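Local coordinates for protein sortase SrtE1 (Streptomyces coelicolor, PDB 5CUW) that joins surface proteins to the bacterial cell wall as a class E sortase, a transpeptidase that recognises and cleaves Leu-Ala-x-Thr-Gly and Leu-Pro-x-Thr-Gly sorting signals, at residues V63-M68 with A92-T97; I54-S59 with V69-E74; L43-L48 with E100-I105. All blocks are in the same frame, centred on the assembly; numbering follows the deposited sequence.

Contact 1: residues V63-M68 with A92-T97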
# COMPACT_ATOMS: atom_id res chain seq x y z
N VAL A 63 -2.38 -14.90 2.33
CA VAL A 63 -2.01 -13.55 2.72
C VAL A 63 -3.21 -12.73 3.24
O VAL A 63 -3.31 -12.50 4.44
CB VAL A 63 -1.34 -12.81 1.55
CG1 VAL A 63 -1.09 -11.34 1.91
CG2 VAL A 63 -0.02 -13.52 1.17
N LEU A 64 -4.11 -12.30 2.36
CA LEU A 64 -5.19 -11.40 2.80
C LEU A 64 -6.10 -12.03 3.85
O LEU A 64 -6.49 -11.36 4.81
CB LEU A 64 -6.03 -10.92 1.61
CG LEU A 64 -5.28 -10.48 0.35
CD1 LEU A 64 -6.27 -10.03 -0.72
CD2 LEU A 64 -4.27 -9.39 0.66
N ASP A 65 -6.45 -13.30 3.70
CA ASP A 65 -7.30 -13.94 4.70
C ASP A 65 -6.53 -14.26 5.97
O ASP A 65 -7.10 -14.75 6.94
CB ASP A 65 -7.95 -15.21 4.15
CG ASP A 65 -9.01 -14.92 3.11
OD1 ASP A 65 -9.29 -13.73 2.85
OD2 ASP A 65 -9.58 -15.88 2.55
N ARG A 66 -5.23 -13.99 5.98
CA ARG A 66 -4.44 -14.21 7.17
C ARG A 66 -4.27 -12.89 7.92
O ARG A 66 -3.49 -12.80 8.86
CB ARG A 66 -3.07 -14.80 6.82
CG ARG A 66 -3.16 -16.11 6.05
CD ARG A 66 -4.00 -17.13 6.80
NE ARG A 66 -3.53 -17.29 8.17
CZ ARG A 66 -4.21 -17.91 9.14
NH1 ARG A 66 -5.40 -18.43 8.90
NH2 ARG A 66 -3.69 -17.99 10.35
N GLY A 67 -5.01 -11.88 7.49
CA GLY A 67 -4.97 -10.58 8.13
C GLY A 67 -3.76 -9.75 7.72
O GLY A 67 -3.43 -8.79 8.41
N MET A 68 -3.10 -10.12 6.62
CA MET A 68 -1.94 -9.35 6.16
C MET A 68 -2.25 -8.56 4.90
O MET A 68 -3.24 -8.82 4.23
CB MET A 68 -0.76 -10.28 5.91
CG MET A 68 -0.36 -11.08 7.14
SD MET A 68 1.19 -11.97 6.91
CE MET A 68 0.63 -13.42 6.01
N ALA A 92 -2.19 -4.61 -1.55
CA ALA A 92 -3.62 -4.89 -1.49
C ALA A 92 -3.99 -5.37 -0.10
O ALA A 92 -3.24 -6.13 0.52
CB ALA A 92 -4.02 -5.93 -2.53
N GLY A 93 -5.14 -4.91 0.39
CA GLY A 93 -5.64 -5.31 1.70
C GLY A 93 -7.15 -5.38 1.74
O GLY A 93 -7.83 -4.74 0.95
N HIS A 94 -7.68 -6.17 2.67
CA HIS A 94 -9.13 -6.30 2.84
C HIS A 94 -9.78 -5.00 3.31
O HIS A 94 -9.22 -4.25 4.13
CB HIS A 94 -9.45 -7.40 3.87
CG HIS A 94 -9.55 -8.77 3.29
ND1 HIS A 94 -10.03 -9.02 2.02
CD2 HIS A 94 -9.25 -9.98 3.82
CE1 HIS A 94 -10.01 -10.32 1.78
NE2 HIS A 94 -9.55 -10.93 2.86
N ARG A 95 -11.00 -4.77 2.83
CA ARG A 95 -11.81 -3.65 3.28
C ARG A 95 -12.63 -4.04 4.52
O ARG A 95 -12.86 -3.20 5.39
CB ARG A 95 -12.75 -3.18 2.16
CG ARG A 95 -13.55 -1.91 2.47
CD ARG A 95 -12.75 -0.66 2.11
NE ARG A 95 -13.45 0.57 2.49
CZ ARG A 95 -14.35 1.18 1.73
NH1 ARG A 95 -14.66 0.68 0.54
NH2 ARG A 95 -14.95 2.29 2.16
N ASN A 96 -13.06 -5.30 4.60
CA ASN A 96 -14.09 -5.66 5.57
C ASN A 96 -13.95 -6.92 6.44
O ASN A 96 -14.83 -7.18 7.27
CB ASN A 96 -15.43 -5.78 4.86
CG ASN A 96 -16.01 -4.45 4.50
OD1 ASN A 96 -16.10 -4.10 3.33
ND2 ASN A 96 -16.40 -3.68 5.52
N THR A 97 -12.91 -7.71 6.27
CA THR A 97 -12.74 -8.88 7.14
C THR A 97 -11.30 -8.97 7.61
O THR A 97 -10.47 -8.14 7.24
CB THR A 97 -13.13 -10.20 6.46
OG1 THR A 97 -12.29 -10.41 5.31
CG2 THR A 97 -14.59 -10.19 6.03
O HOH W 1 -5.81 -7.82 4.19

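Contact 2: residues I54-S59 with V69-E74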
# COMPACT_ATOMS: atom_id res chain seq x y z
N ILE A 54 3.22 -6.96 5.95
CA ILE A 54 3.19 -7.09 4.49
C ILE A 54 3.82 -8.41 4.10
O ILE A 54 4.90 -8.75 4.58
CB ILE A 54 3.94 -5.93 3.78
CG1 ILE A 54 3.49 -4.56 4.29
CG2 ILE A 54 3.79 -6.05 2.25
CD1 ILE A 54 4.26 -3.41 3.65
N ALA A 55 3.15 -9.18 3.24
CA ALA A 55 3.73 -10.43 2.77
C ALA A 55 3.87 -10.38 1.26
O ALA A 55 3.27 -9.55 0.60
CB ALA A 55 2.87 -11.61 3.20
N GLU A 56 4.66 -11.29 0.70
CA GLU A 56 4.87 -11.30 -0.74
C GLU A 56 3.69 -12.00 -1.42
O GLU A 56 3.32 -13.10 -1.04
CB GLU A 56 6.20 -12.01 -1.08
CG GLU A 56 6.58 -11.98 -2.56
CD GLU A 56 7.00 -10.59 -3.05
OE1 GLU A 56 6.62 -9.59 -2.41
OE2 GLU A 56 7.71 -10.50 -4.07
N GLY A 57 3.10 -11.35 -2.43
CA GLY A 57 1.99 -11.95 -3.15
C GLY A 57 0.65 -11.55 -2.58
O GLY A 57 0.55 -11.12 -1.43
N ILE A 58 -0.41 -11.70 -3.36
CA ILE A 58 -1.72 -11.24 -2.90
C ILE A 58 -2.75 -12.35 -2.77
O ILE A 58 -3.95 -12.10 -2.83
CB ILE A 58 -2.29 -10.15 -3.83
CG1 ILE A 58 -2.39 -10.67 -5.26
CG2 ILE A 58 -1.44 -8.89 -3.77
CD1 ILE A 58 -3.31 -9.86 -6.13
N SER A 59 -2.26 -13.58 -2.59
CA SER A 59 -3.13 -14.72 -2.36
C SER A 59 -4.13 -14.45 -1.24
O SER A 59 -3.76 -13.92 -0.19
CB SER A 59 -2.31 -15.96 -2.02
OG SER A 59 -3.12 -16.95 -1.43
N VAL A 69 -1.43 -7.56 4.58
CA VAL A 69 -1.58 -6.93 3.28
C VAL A 69 -0.53 -7.52 2.36
O VAL A 69 0.52 -7.97 2.82
CB VAL A 69 -1.47 -5.39 3.32
CG1 VAL A 69 -2.51 -4.80 4.25
CG2 VAL A 69 -0.07 -4.93 3.68
N GLY A 70 -0.84 -7.53 1.07
CA GLY A 70 -0.04 -8.23 0.09
C GLY A 70 0.63 -7.32 -0.91
O GLY A 70 0.02 -6.38 -1.45
N HIS A 71 1.90 -7.60 -1.15
CA HIS A 71 2.68 -6.93 -2.18
C HIS A 71 2.46 -7.60 -3.54
O HIS A 71 2.72 -8.79 -3.70
CB HIS A 71 4.17 -6.95 -1.81
CG HIS A 71 5.08 -6.40 -2.87
ND1 HIS A 71 6.20 -7.08 -3.30
CD2 HIS A 71 5.03 -5.26 -3.59
CE1 HIS A 71 6.81 -6.36 -4.23
NE2 HIS A 71 6.12 -5.25 -4.43
N TYR A 72 1.98 -6.84 -4.52
CA TYR A 72 1.73 -7.42 -5.85
C TYR A 72 3.05 -7.98 -6.38
O TYR A 72 4.02 -7.23 -6.52
CB TYR A 72 1.16 -6.38 -6.81
CG TYR A 72 -0.31 -6.05 -6.58
CD1 TYR A 72 -0.68 -5.02 -5.72
CD2 TYR A 72 -1.31 -6.74 -7.25
CE1 TYR A 72 -2.01 -4.69 -5.54
CE2 TYR A 72 -2.65 -6.43 -7.05
CZ TYR A 72 -2.99 -5.40 -6.19
OH TYR A 72 -4.30 -5.08 -6.00
N ALA A 73 3.10 -9.28 -6.64
CA ALA A 73 4.37 -9.92 -6.97
C ALA A 73 4.32 -10.97 -8.07
O ALA A 73 5.36 -11.54 -8.41
CB ALA A 73 4.97 -10.53 -5.71
N GLU A 74 3.15 -11.25 -8.64
CA GLU A 74 3.08 -12.28 -9.68
C GLU A 74 2.26 -11.88 -10.91
O GLU A 74 1.57 -10.87 -10.91
CB GLU A 74 2.50 -13.57 -9.08

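Contact 3: residues L43-L48 with E100-I105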
# COMPACT_ATOMS: atom_id res chain seq x y z
N LEU A 43 3.45 -2.49 7.87
CA LEU A 43 2.85 -1.24 7.39
C LEU A 43 2.16 -0.50 8.55
O LEU A 43 1.35 -1.10 9.26
CB LEU A 43 1.85 -1.51 6.28
CG LEU A 43 1.23 -0.27 5.62
CD1 LEU A 43 2.26 0.41 4.72
CD2 LEU A 43 -0.02 -0.64 4.83
N HIS A 44 2.49 0.78 8.73
CA HIS A 44 1.88 1.59 9.78
C HIS A 44 1.08 2.72 9.15
O HIS A 44 1.60 3.44 8.30
CB HIS A 44 2.92 2.20 10.73
CG HIS A 44 3.84 1.20 11.37
ND1 HIS A 44 3.72 0.84 12.70
CD2 HIS A 44 4.91 0.53 10.89
CE1 HIS A 44 4.67 -0.03 13.00
NE2 HIS A 44 5.40 -0.24 11.92
N ILE A 45 -0.16 2.90 9.57
CA ILE A 45 -0.93 4.08 9.18
C ILE A 45 -1.52 4.65 10.46
O ILE A 45 -2.62 4.29 10.86
CB ILE A 45 -2.04 3.76 8.15
CG1 ILE A 45 -1.51 2.81 7.07
CG2 ILE A 45 -2.56 5.04 7.48
CD1 ILE A 45 -2.54 2.44 6.04
N PRO A 46 -0.76 5.55 11.11
CA PRO A 46 -1.08 6.11 12.43
C PRO A 46 -2.47 6.74 12.51
O PRO A 46 -3.11 6.62 13.54
CB PRO A 46 0.01 7.17 12.63
CG PRO A 46 1.17 6.63 11.87
CD PRO A 46 0.57 5.98 10.65
N LYS A 47 -2.93 7.40 11.46
CA LYS A 47 -4.24 8.05 11.52
C LYS A 47 -5.35 7.02 11.67
O LYS A 47 -6.39 7.30 12.28
CB LYS A 47 -4.49 8.90 10.28
CG LYS A 47 -5.78 9.73 10.34
CD LYS A 47 -5.93 10.54 9.07
CE LYS A 47 -7.09 11.51 9.14
NZ LYS A 47 -7.24 12.20 7.82
N LEU A 48 -5.13 5.84 11.10
CA LEU A 48 -6.14 4.79 11.07
C LEU A 48 -5.94 3.73 12.16
O LEU A 48 -6.68 2.75 12.22
CB LEU A 48 -6.14 4.12 9.68
CG LEU A 48 -6.12 5.05 8.46
CD1 LEU A 48 -6.25 4.26 7.16
CD2 LEU A 48 -7.21 6.10 8.56
N GLU A 100 -9.42 -6.12 8.70
CA GLU A 100 -9.80 -5.04 7.76
C GLU A 100 -8.85 -3.86 7.80
O GLU A 100 -9.21 -2.74 8.17
CB GLU A 100 -11.24 -4.58 8.04
CG GLU A 100 -11.63 -4.62 9.50
CD GLU A 100 -13.13 -4.51 9.69
OE1 GLU A 100 -13.56 -3.64 10.47
OE2 GLU A 100 -13.87 -5.30 9.07
N PRO A 101 -7.60 -4.11 7.40
CA PRO A 101 -6.57 -3.06 7.45
C PRO A 101 -6.90 -1.83 6.58
O PRO A 101 -6.57 -0.72 6.98
CB PRO A 101 -5.31 -3.78 6.94
CG PRO A 101 -5.81 -5.00 6.21
CD PRO A 101 -7.10 -5.38 6.86
N PHE A 102 -7.54 -2.02 5.42
CA PHE A 102 -7.80 -0.86 4.53
C PHE A 102 -9.24 -0.37 4.56
O PHE A 102 -9.70 0.33 3.65
CB PHE A 102 -7.42 -1.19 3.10
CG PHE A 102 -5.93 -1.34 2.87
CD1 PHE A 102 -5.03 -1.00 3.85
CD2 PHE A 102 -5.45 -1.79 1.65
CE1 PHE A 102 -3.65 -1.12 3.63
CE2 PHE A 102 -4.08 -1.93 1.42
CZ PHE A 102 -3.18 -1.59 2.41
N ARG A 103 -9.97 -0.74 5.60
CA ARG A 103 -11.37 -0.33 5.68
C ARG A 103 -11.56 1.19 5.58
O ARG A 103 -12.52 1.67 4.97
CB ARG A 103 -12.00 -0.84 6.96
CG ARG A 103 -13.48 -0.54 7.01
CD ARG A 103 -14.17 -1.19 8.19
NE ARG A 103 -15.61 -1.00 8.09
CZ ARG A 103 -16.49 -1.44 8.97
NH1 ARG A 103 -16.09 -2.13 10.05
NH2 ARG A 103 -17.78 -1.21 8.78
N TYR A 104 -10.65 1.96 6.18
CA TYR A 104 -10.85 3.42 6.19
C TYR A 104 -9.75 4.21 5.47
O TYR A 104 -9.47 5.36 5.83
CB TYR A 104 -10.97 3.92 7.62
CG TYR A 104 -12.16 3.36 8.35
CD1 TYR A 104 -13.45 3.79 8.06
CD2 TYR A 104 -12.01 2.37 9.32
CE1 TYR A 104 -14.55 3.27 8.73
CE2 TYR A 104 -13.09 1.84 9.99
CZ TYR A 104 -14.36 2.29 9.69
OH TYR A 104 -15.43 1.76 10.37
N ILE A 105 -9.12 3.63 4.45
CA ILE A 105 -8.08 4.38 3.75
C ILE A 105 -8.68 5.56 2.98
O ILE A 105 -7.95 6.46 2.59
CB ILE A 105 -7.23 3.49 2.78
CG1 ILE A 105 -8.06 2.93 1.62
CG2 ILE A 105 -6.52 2.38 3.56
CD1 ILE A 105 -7.19 2.23 0.51

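Contact 1: residues V63-M68 with A92-T97
The shortest polar bond between V63-M68 and A92-T97 runs from H94 NE2 to D65 OD1, at 2.8 Å. Its N-H...O angle of 170° makes it almost straight. D65 OD1 sits at the edge of the H94 ring and within its plane, and the N-H meets this oxygen nearly end-on to the CG-OD1 bond. Carboxylate and imidazole planes differ by 25°, so the two groups are close to coplanar. With chi1 at -71°, D65 CG lies beside its own backbone N, which carries the carboxylate over to the histidine.

L64 covers one face of the same ring. Its CB stands 4.0 Å from the H94 ring centroid and close to the normal, a CH-pi contact displaced toward the rim. On the opposite face lies T97 OG1, 3.4 Å above the H94 ring plane and offset toward the rim, so the imidazole is bounded on both faces as well as at its NE2 edge. The other end of the leucine points elsewhere: L64 CD2 packs at 3.4 Å on the carbonyl oxygen A92 O.

A water ties the backbones together, donating to M68 O and accepting from H94 N at 2.9 Å. On the V63-M68 side, helix 60-64 ends in a Schellman motif. G67, with positive phi, is its C-prime residue; M68 N bonds to V63 O and G67 N to L64 O. R66 N also donates to V63 O, from the opposite face to M68 N.

H94 is inferred to be an active-site residue of the sortase domain, and its side chain lies about 6 Å from that of C163. The geometry is consistent with D65 as a second-shell partner of H94; the bond at NE2 and the neighbours on both faces probably restrict rotation of the imidazole.

Contact 2: residues I54-S59 with V69-E74
The carbonyl oxygen G57 O is buried against G70 CA, 3.3 Å away, without a polar partner in the model. This close pass occurs where the chain leaves strand 50-56 in a beta-alpha-beta unit of the sortase barrel, whose helix 60-64 leads back to strand 69-71. Neither glycine is incidental. A CB on G70 would clash with G57 O, and the backbone angles of G57 would jam a side chain against the preceding carbonyl.

The strands pair in parallel, with I54, A55 and E56 opposite V69, G70 and H71. A55 N donates to V69 O, and A55 O accepts from H71 N in a nearly linear bond. G57 N then bonds to H71 O along a more bent path, at 138°.

E56 and H71 lie side by side on the face they share with I54 and V69. E56 CG is anti to the backbone N (chi1 -175°) and the chain bends at chi2, bringing OE1 to H71 ND1 at 2.7 Å. The donor comes from the syn side of the carboxylate, 21° out of its plane, whereas OE1 lies in the imidazole plane. H71 NE2 is bonded to T79 OG1. Shortening the E56 side chain to an alanine is likely to leave H71 ND1 without its acceptor and the imidazole freer to turn about its remaining bond to T79.

Y72, inferred to recognise substrate, has its OH hydrogen-bonded to T161 OG1. I58 CG2 lies over the centre of the Y72 ring, 4.1 Å from its centroid, while I58 CD1 touches Y72 CE2 at 3.6 Å.

Contact 3: residues L43-L48 with E100-I105
The forked end of L48 fits around the carbonyl oxygen of Y104, joining the turn after strand 39-45 of the sortase barrel to the loop 100-105. L48 CD2 and L48 CD1 lie 3.6 and 3.7 Å from Y104 O, so the two methyls straddle it. The CD1 branch also enters the hollow beside I105, meeting I105 CA at 3.9 Å and, slightly farther off, I105 CG2.

The loop presents this surface through two successive type I turns, E100 to R103 and F102 to I105. F102 belongs to both; its CB points away from the strand, yet the far edge of its ring reaches L43. The two side chains cross at about a right angle, and L43 CD2 meets the ring edge in its plane, 3.9 Å from F102 CE1. L43 CB already points toward the loop; chi1 of -176° extends CG away from the backbone N, and chi2 then sets CD2 against the ring. I45 adds a looser apolar contact with the same phenyl.

The interface is small, 202 Å² summed over both sides, and its side-chain pairs are apolar. L160 and T162 of strand 156-164 also touch both F102 and I105. At the outer margin, L48 CD2 lies 4.4 Å from Y104 CB.

In the fold
Contacts 1 and 2, with centres about 11 Å apart, meet where strands 69-71 and 87-92 pair, A92 O lying 2.8 Å from G70 N, a probable hydrogen bond. Contact 3 lies about 12 Å from contact 1, centre to centre, and both other contacts are nested in the chain loop it closes. A probable backbone hydrogen bond from F102 N to H94 O, 3.1 Å, links contacts 1 and 3. Contacts 2 and 3 are about 17 Å apart between centres, yet V69 CG1 touches F102 CZ at 3.8 Å. Around the inferred active site, contact 1 supplies H94, and contact 2 supplies Y72, whose side chain is about 6 Å from that of R172, the inferred proton donor.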